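Local coordinates for protein acyl-CoA dehydrogenase (PDB 2Z1Q) that probably oxidises saturated acyl-CoA thioesters to their 2,3-dehydroacyl forms, using FAD as the cofactor that takes up the electrons, at residues B[144-149]-B[254-259]. Residues are numbered along the deposited sequence; the frame is centred on the assembly and turned at random.
Sequences AAYCLT and KIAFNV. With FAD (flavin-adenine dinucleotide), chain D.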
ATOM      1  N   ALA B 144     -17.317   8.261  25.760  1.00 25.30           N
ATOM      2  CA  ALA B 144     -18.352   8.601  24.797  1.00 26.40           C
ATOM      3  C   ALA B 144     -18.186   7.898  23.440  1.00 24.75           C
ATOM      4  O   ALA B 144     -17.086   7.497  23.069  1.00 24.14           O
ATOM      5  CB  ALA B 144     -18.409  10.128  24.620  1.00 26.60           C
ATOM      6  N   ALA B 145     -19.303   7.737  22.731  1.00 25.05           N
ATOM      7  CA  ALA B 145     -19.319   7.104  21.416  1.00 25.00           C
ATOM      8  C   ALA B 145     -20.166   7.960  20.479  1.00 25.78           C
ATOM      9  O   ALA B 145     -21.063   8.688  20.919  1.00 26.59           O
ATOM     10  CB  ALA B 145     -19.894   5.694  21.505  1.00 23.69           C
ATOM     11  N   TYR B 146     -19.888   7.847  19.185  1.00 25.00           N
ATOM     12  CA  TYR B 146     -20.566   8.620  18.151  1.00 25.00           C
ATOM     13  C   TYR B 146     -21.225   7.646  17.180  1.00 26.20           C
ATOM     14  O   TYR B 146     -20.544   6.830  16.561  1.00 26.34           O
ATOM     15  CB  TYR B 146     -19.510   9.444  17.418  1.00 24.15           C
ATOM     16  CG  TYR B 146     -20.024  10.482  16.466  1.00 22.66           C
ATOM     17  CD1 TYR B 146     -20.608  11.654  16.929  1.00 22.33           C
ATOM     18  CD2 TYR B 146     -19.844  10.331  15.090  1.00 23.08           C
ATOM     19  CE1 TYR B 146     -20.996  12.665  16.042  1.00 22.44           C
ATOM     20  CE2 TYR B 146     -20.222  11.317  14.204  1.00 20.06           C
ATOM     21  CZ  TYR B 146     -20.794  12.483  14.679  1.00 21.90           C
ATOM     22  OH  TYR B 146     -21.155  13.463  13.785  1.00 23.07           O
ATOM     23  N   CYS B 147     -22.538   7.751  17.035  1.00 26.77           N
ATOM     24  CA  CYS B 147     -23.270   6.840  16.170  1.00 27.73           C
ATOM     25  C   CYS B 147     -23.957   7.527  15.005  1.00 27.35           C
ATOM     26  O   CYS B 147     -25.112   7.931  15.090  1.00 27.07           O
ATOM     27  CB  CYS B 147     -24.291   6.058  16.999  1.00 30.16           C
ATOM     28  SG  CYS B 147     -23.541   4.909  18.049  1.00 32.97           S
ATOM     29  N   LEU B 148     -23.231   7.621  13.900  1.00 25.43           N
ATOM     30  CA  LEU B 148     -23.736   8.262  12.714  1.00 24.53           C
ATOM     31  C   LEU B 148     -23.905   7.288  11.554  1.00 23.97           C
ATOM     32  O   LEU B 148     -24.963   7.217  10.952  1.00 22.53           O
ATOM     33  CB  LEU B 148     -22.794   9.394  12.317  1.00 26.28           C
ATOM     34  CG  LEU B 148     -23.115  10.096  11.000  1.00 27.54           C
ATOM     35  CD1 LEU B 148     -24.583  10.460  10.993  1.00 28.98           C
ATOM     36  CD2 LEU B 148     -22.248  11.336  10.828  1.00 26.60           C
ATOM     37  N   THR B 149     -22.846   6.548  11.260  1.00 24.85           N
ATOM     38  CA  THR B 149     -22.846   5.594  10.160  1.00 26.14           C
ATOM     39  C   THR B 149     -23.845   4.442  10.325  1.00 26.57           C
ATOM     40  O   THR B 149     -24.099   3.982  11.431  1.00 25.62           O
ATOM     41  CB  THR B 149     -21.420   5.015   9.967  1.00 24.31           C
ATOM     42  OG1 THR B 149     -20.528   6.067   9.579  1.00 24.09           O
ATOM     43  CG2 THR B 149     -21.416   3.936   8.897  1.00 23.38           C
ATOM     44  N   LYS B 254     -25.419  19.998  11.118  1.00 42.89           N
ATOM     45  CA  LYS B 254     -24.454  20.959  11.637  1.00 42.18           C
ATOM     46  C   LYS B 254     -23.439  20.298  12.564  1.00 40.83           C
ATOM     47  O   LYS B 254     -22.243  20.580  12.485  1.00 40.81           O
ATOM     48  CB  LYS B 254     -25.164  22.092  12.384  1.00 43.97           C
ATOM     49  CG  LYS B 254     -26.075  22.954  11.520  1.00 46.87           C
ATOM     50  CD  LYS B 254     -26.613  24.148  12.300  1.00 50.24           C
ATOM     51  CE  LYS B 254     -27.562  24.990  11.446  1.00 53.03           C
ATOM     52  NZ  LYS B 254     -28.041  26.221  12.140  1.00 54.92           N
ATOM     53  N   ILE B 255     -23.918  19.421  13.441  1.00 38.84           N
ATOM     54  CA  ILE B 255     -23.036  18.739  14.379  1.00 38.18           C
ATOM     55  C   ILE B 255     -22.036  17.883  13.608  1.00 36.69           C
ATOM     56  O   ILE B 255     -20.822  18.011  13.781  1.00 35.42           O
ATOM     57  CB  ILE B 255     -23.844  17.843  15.352  1.00 38.99           C
ATOM     58  CG1 ILE B 255     -24.951  18.675  16.009  1.00 41.65           C
ATOM     59  CG2 ILE B 255     -22.921  17.260  16.423  1.00 38.84           C
ATOM     60  CD1 ILE B 255     -25.942  17.878  16.839  1.00 42.67           C
ATOM     61  N   ALA B 256     -22.559  17.026  12.738  1.00 35.68           N
ATOM     62  CA  ALA B 256     -21.728  16.137  11.944  1.00 36.01           C
ATOM     63  C   ALA B 256     -20.652  16.856  11.137  1.00 36.56           C
ATOM     64  O   ALA B 256     -19.509  16.407  11.089  1.00 35.21           O
ATOM     65  CB  ALA B 256     -22.595  15.318  11.010  1.00 36.38           C
ATOM     66  N   PHE B 257     -21.008  17.975  10.513  1.00 37.32           N
ATOM     67  CA  PHE B 257     -20.037  18.695   9.698  1.00 39.60           C
ATOM     68  C   PHE B 257     -18.949  19.392  10.512  1.00 37.29           C
ATOM     69  O   PHE B 257     -17.784  19.386  10.124  1.00 37.51           O
ATOM     70  CB  PHE B 257     -20.755  19.701   8.775  1.00 44.87           C
ATOM     71  CG  PHE B 257     -21.726  19.054   7.804  1.00 50.47           C
ATOM     72  CD1 PHE B 257     -21.424  17.831   7.199  1.00 53.35           C
ATOM     73  CD2 PHE B 257     -22.932  19.670   7.488  1.00 52.45           C
ATOM     74  CE1 PHE B 257     -22.314  17.235   6.297  1.00 54.72           C
ATOM     75  CE2 PHE B 257     -23.827  19.082   6.582  1.00 53.84           C
ATOM     76  CZ  PHE B 257     -23.516  17.865   5.988  1.00 54.55           C
ATOM     77  N   ASN B 258     -19.306  19.972  11.651  1.00 35.49           N
ATOM     78  CA  ASN B 258     -18.302  20.653  12.457  1.00 32.61           C
ATOM     79  C   ASN B 258     -17.308  19.756  13.154  1.00 31.86           C
ATOM     80  O   ASN B 258     -16.137  20.126  13.297  1.00 32.72           O
ATOM     81  CB  ASN B 258     -18.951  21.565  13.489  1.00 32.10           C
ATOM     82  CG  ASN B 258     -19.484  22.826  12.865  1.00 33.01           C
ATOM     83  OD1 ASN B 258     -20.652  22.900  12.494  1.00 33.12           O
ATOM     84  ND2 ASN B 258     -18.618  23.822  12.713  1.00 29.93           N
ATOM     85  N   VAL B 259     -17.740  18.581  13.598  1.00 28.81           N
ATOM     86  CA  VAL B 259     -16.799  17.699  14.270  1.00 27.50           C
ATOM     87  C   VAL B 259     -15.761  17.181  13.267  1.00 25.91           C
ATOM     88  O   VAL B 259     -14.606  16.961  13.621  1.00 24.05           O
ATOM     89  CB  VAL B 259     -17.518  16.527  14.985  1.00 28.04           C
ATOM     90  CG1 VAL B 259     -18.512  17.100  16.005  1.00 29.84           C
ATOM     91  CG2 VAL B 259     -18.214  15.622  13.977  1.00 27.20           C
TER
HETATM   92  PA  FAD D 701     -18.464   2.856   0.991  1.00 58.81           P
HETATM   93  O1A FAD D 701     -17.549   2.145   1.848  1.00 59.25           O
HETATM   94  O2A FAD D 701     -20.035   2.968   1.260  1.00 53.71           O
HETATM   95  O5B FAD D 701     -17.843   3.977   0.091  1.00 55.78           O
HETATM   96  C5B FAD D 701     -17.185   3.385  -1.028  1.00 59.30           C
HETATM   97  C4B FAD D 701     -16.823   4.636  -1.796  1.00 61.19           C
HETATM   98  O4B FAD D 701     -16.824   5.898  -1.260  1.00 62.11           O
HETATM   99  C3B FAD D 701     -15.759   4.584  -2.984  1.00 63.84           C
HETATM  100  O3B FAD D 701     -16.351   4.045  -4.172  1.00 68.54           O
HETATM  101  C2B FAD D 701     -15.527   6.150  -2.973  1.00 63.41           C
HETATM  102  O2B FAD D 701     -15.102   6.731  -4.210  1.00 66.50           O
HETATM  103  C1B FAD D 701     -16.955   6.354  -2.556  1.00 59.22           C
HETATM  104  N9A FAD D 701     -17.669   7.587  -2.702  1.00 54.87           N
HETATM  105  C8A FAD D 701     -18.644   7.951  -1.818  1.00 52.76           C
HETATM  106  N7A FAD D 701     -19.173   9.064  -2.170  1.00 53.63           N
HETATM  107  C5A FAD D 701     -18.564   9.509  -3.290  1.00 52.34           C
HETATM  108  C6A FAD D 701     -18.720  10.655  -4.126  1.00 50.91           C
HETATM  109  N6A FAD D 701     -19.671  11.604  -3.810  1.00 49.90           N
HETATM  110  N1A FAD D 701     -17.907  10.769  -5.212  1.00 50.43           N
HETATM  111  C2A FAD D 701     -17.008   9.841  -5.525  1.00 49.93           C
HETATM  112  N3A FAD D 701     -16.858   8.771  -4.769  1.00 50.47           N
HETATM  113  C4A FAD D 701     -17.587   8.541  -3.665  1.00 52.41           C
HETATM  114  N1  FAD D 701     -18.731   5.686  12.253  1.00 35.69           N
HETATM  115  C2  FAD D 701     -19.249   6.452  13.237  1.00 36.47           C
HETATM  116  O2  FAD D 701     -20.282   7.063  13.012  1.00 34.39           O
HETATM  117  N3  FAD D 701     -18.686   6.555  14.467  1.00 37.13           N
HETATM  118  C4  FAD D 701     -17.535   5.880  14.807  1.00 36.51           C
HETATM  119  O4  FAD D 701     -17.042   5.972  15.905  1.00 37.98           O
HETATM  120  C4X FAD D 701     -16.921   5.005  13.777  1.00 38.14           C
HETATM  121  N5  FAD D 701     -15.819   4.273  14.011  1.00 36.94           N
HETATM  122  C5X FAD D 701     -15.305   3.447  13.063  1.00 36.90           C
HETATM  123  C6  FAD D 701     -14.161   2.617  13.340  1.00 38.14           C
HETATM  124  C7  FAD D 701     -13.679   1.738  12.356  1.00 37.62           C
HETATM  125  C7M FAD D 701     -12.491   0.849  12.667  1.00 37.61           C
HETATM  126  C8  FAD D 701     -14.306   1.676  11.070  1.00 37.25           C
HETATM  127  C8M FAD D 701     -13.824   0.737   9.987  1.00 36.19           C
HETATM  128  C9  FAD D 701     -15.394   2.474  10.792  1.00 35.46           C
HETATM  129  C9A FAD D 701     -15.922   3.368  11.772  1.00 38.84           C
HETATM  130  N10 FAD D 701     -17.064   4.144  11.476  1.00 39.97           N
HETATM  131  C10 FAD D 701     -17.611   4.961  12.445  1.00 37.95           C
HETATM  132  C1' FAD D 701     -17.619   3.984  10.156  1.00 43.89           C
HETATM  133  C2' FAD D 701     -17.254   5.091   9.156  1.00 47.36           C
HETATM  134  O2' FAD D 701     -17.807   6.339   9.549  1.00 50.93           O
HETATM  135  C3' FAD D 701     -17.849   4.550   7.896  1.00 49.93           C
HETATM  136  O3' FAD D 701     -17.169   3.296   7.603  1.00 48.91           O
HETATM  137  C4' FAD D 701     -17.686   5.417   6.678  1.00 49.39           C
HETATM  138  O4' FAD D 701     -18.326   6.691   6.792  1.00 51.96           O
HETATM  139  C5' FAD D 701     -18.279   4.540   5.635  1.00 50.08           C
HETATM  140  O5' FAD D 701     -18.221   5.030   4.392  1.00 45.76           O
HETATM  141  P   FAD D 701     -18.649   3.702   3.599  1.00 46.08           P
HETATM  142  O1P FAD D 701     -17.753   2.607   4.057  1.00 39.23           O
HETATM  143  O2P FAD D 701     -20.193   3.304   3.925  1.00 41.37           O
HETATM  144  O3P FAD D 701     -18.375   4.102   2.039  1.00 47.90           O
HETATM  145  O   HOH W   1     -19.501  13.658  11.338  1.00 29.04           O
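Tyr146 reaches from strand 144-147 of the middle beta domain to helix 252-288, the first long helix of the C-terminal helical domain, in the acyl-CoA dehydrogenase fold. Its hydroxyl end lies on the helix surface, OH 3.3 Å from Ala256 CA and close to the CB of the same residue. Val259 meets it from the opposite direction, CG2 lying 4.1 Å from Tyr146 CZ and oblique to the ring. Beside this, Leu148 CD2 touches Ala256 CB at 4.0 Å, so the small alanine receives both side chains. One water ties the phenol to the helix backbone: it lies 3.0 Å from Tyr146 OH and donates to Ala256 O at 2.8 Å. The tyrosine ring swings away from its own N (CG anti, chi1 -170°), which carries it across to the helix while one ring edge faces FAD N3 in plane. With a leucine in place of Tyr146, the bridging water would probably lose its phenol partner and Val259 CG2 the ring it packs on. The same segment grips the flavin pyrimidine edge: FAD N3 donates to Tyr146 O, and FAD O2 accepts from two successive amides, Leu148 N and Thr149 N, the latter almost straight at 174°. These two N-H groups would probably stabilise negative charge building up at N1 and O2 of the reduced flavin. The ribityl chain is held in turn by Thr149, whose OG1 hydrogen-bonds FAD O2' at 2.7 Å. Around the tyrosine ring, Phe194 of strand 190-197 meets it with planes about 70° apart, and Pro120 of helix 119-124 also touches it. Backbone bonds of Ala145 and Cys147 to strand 190-197 fix the strand, and just beyond its end Leu148 O accepts a hydrogen bond from Lys179 NZ.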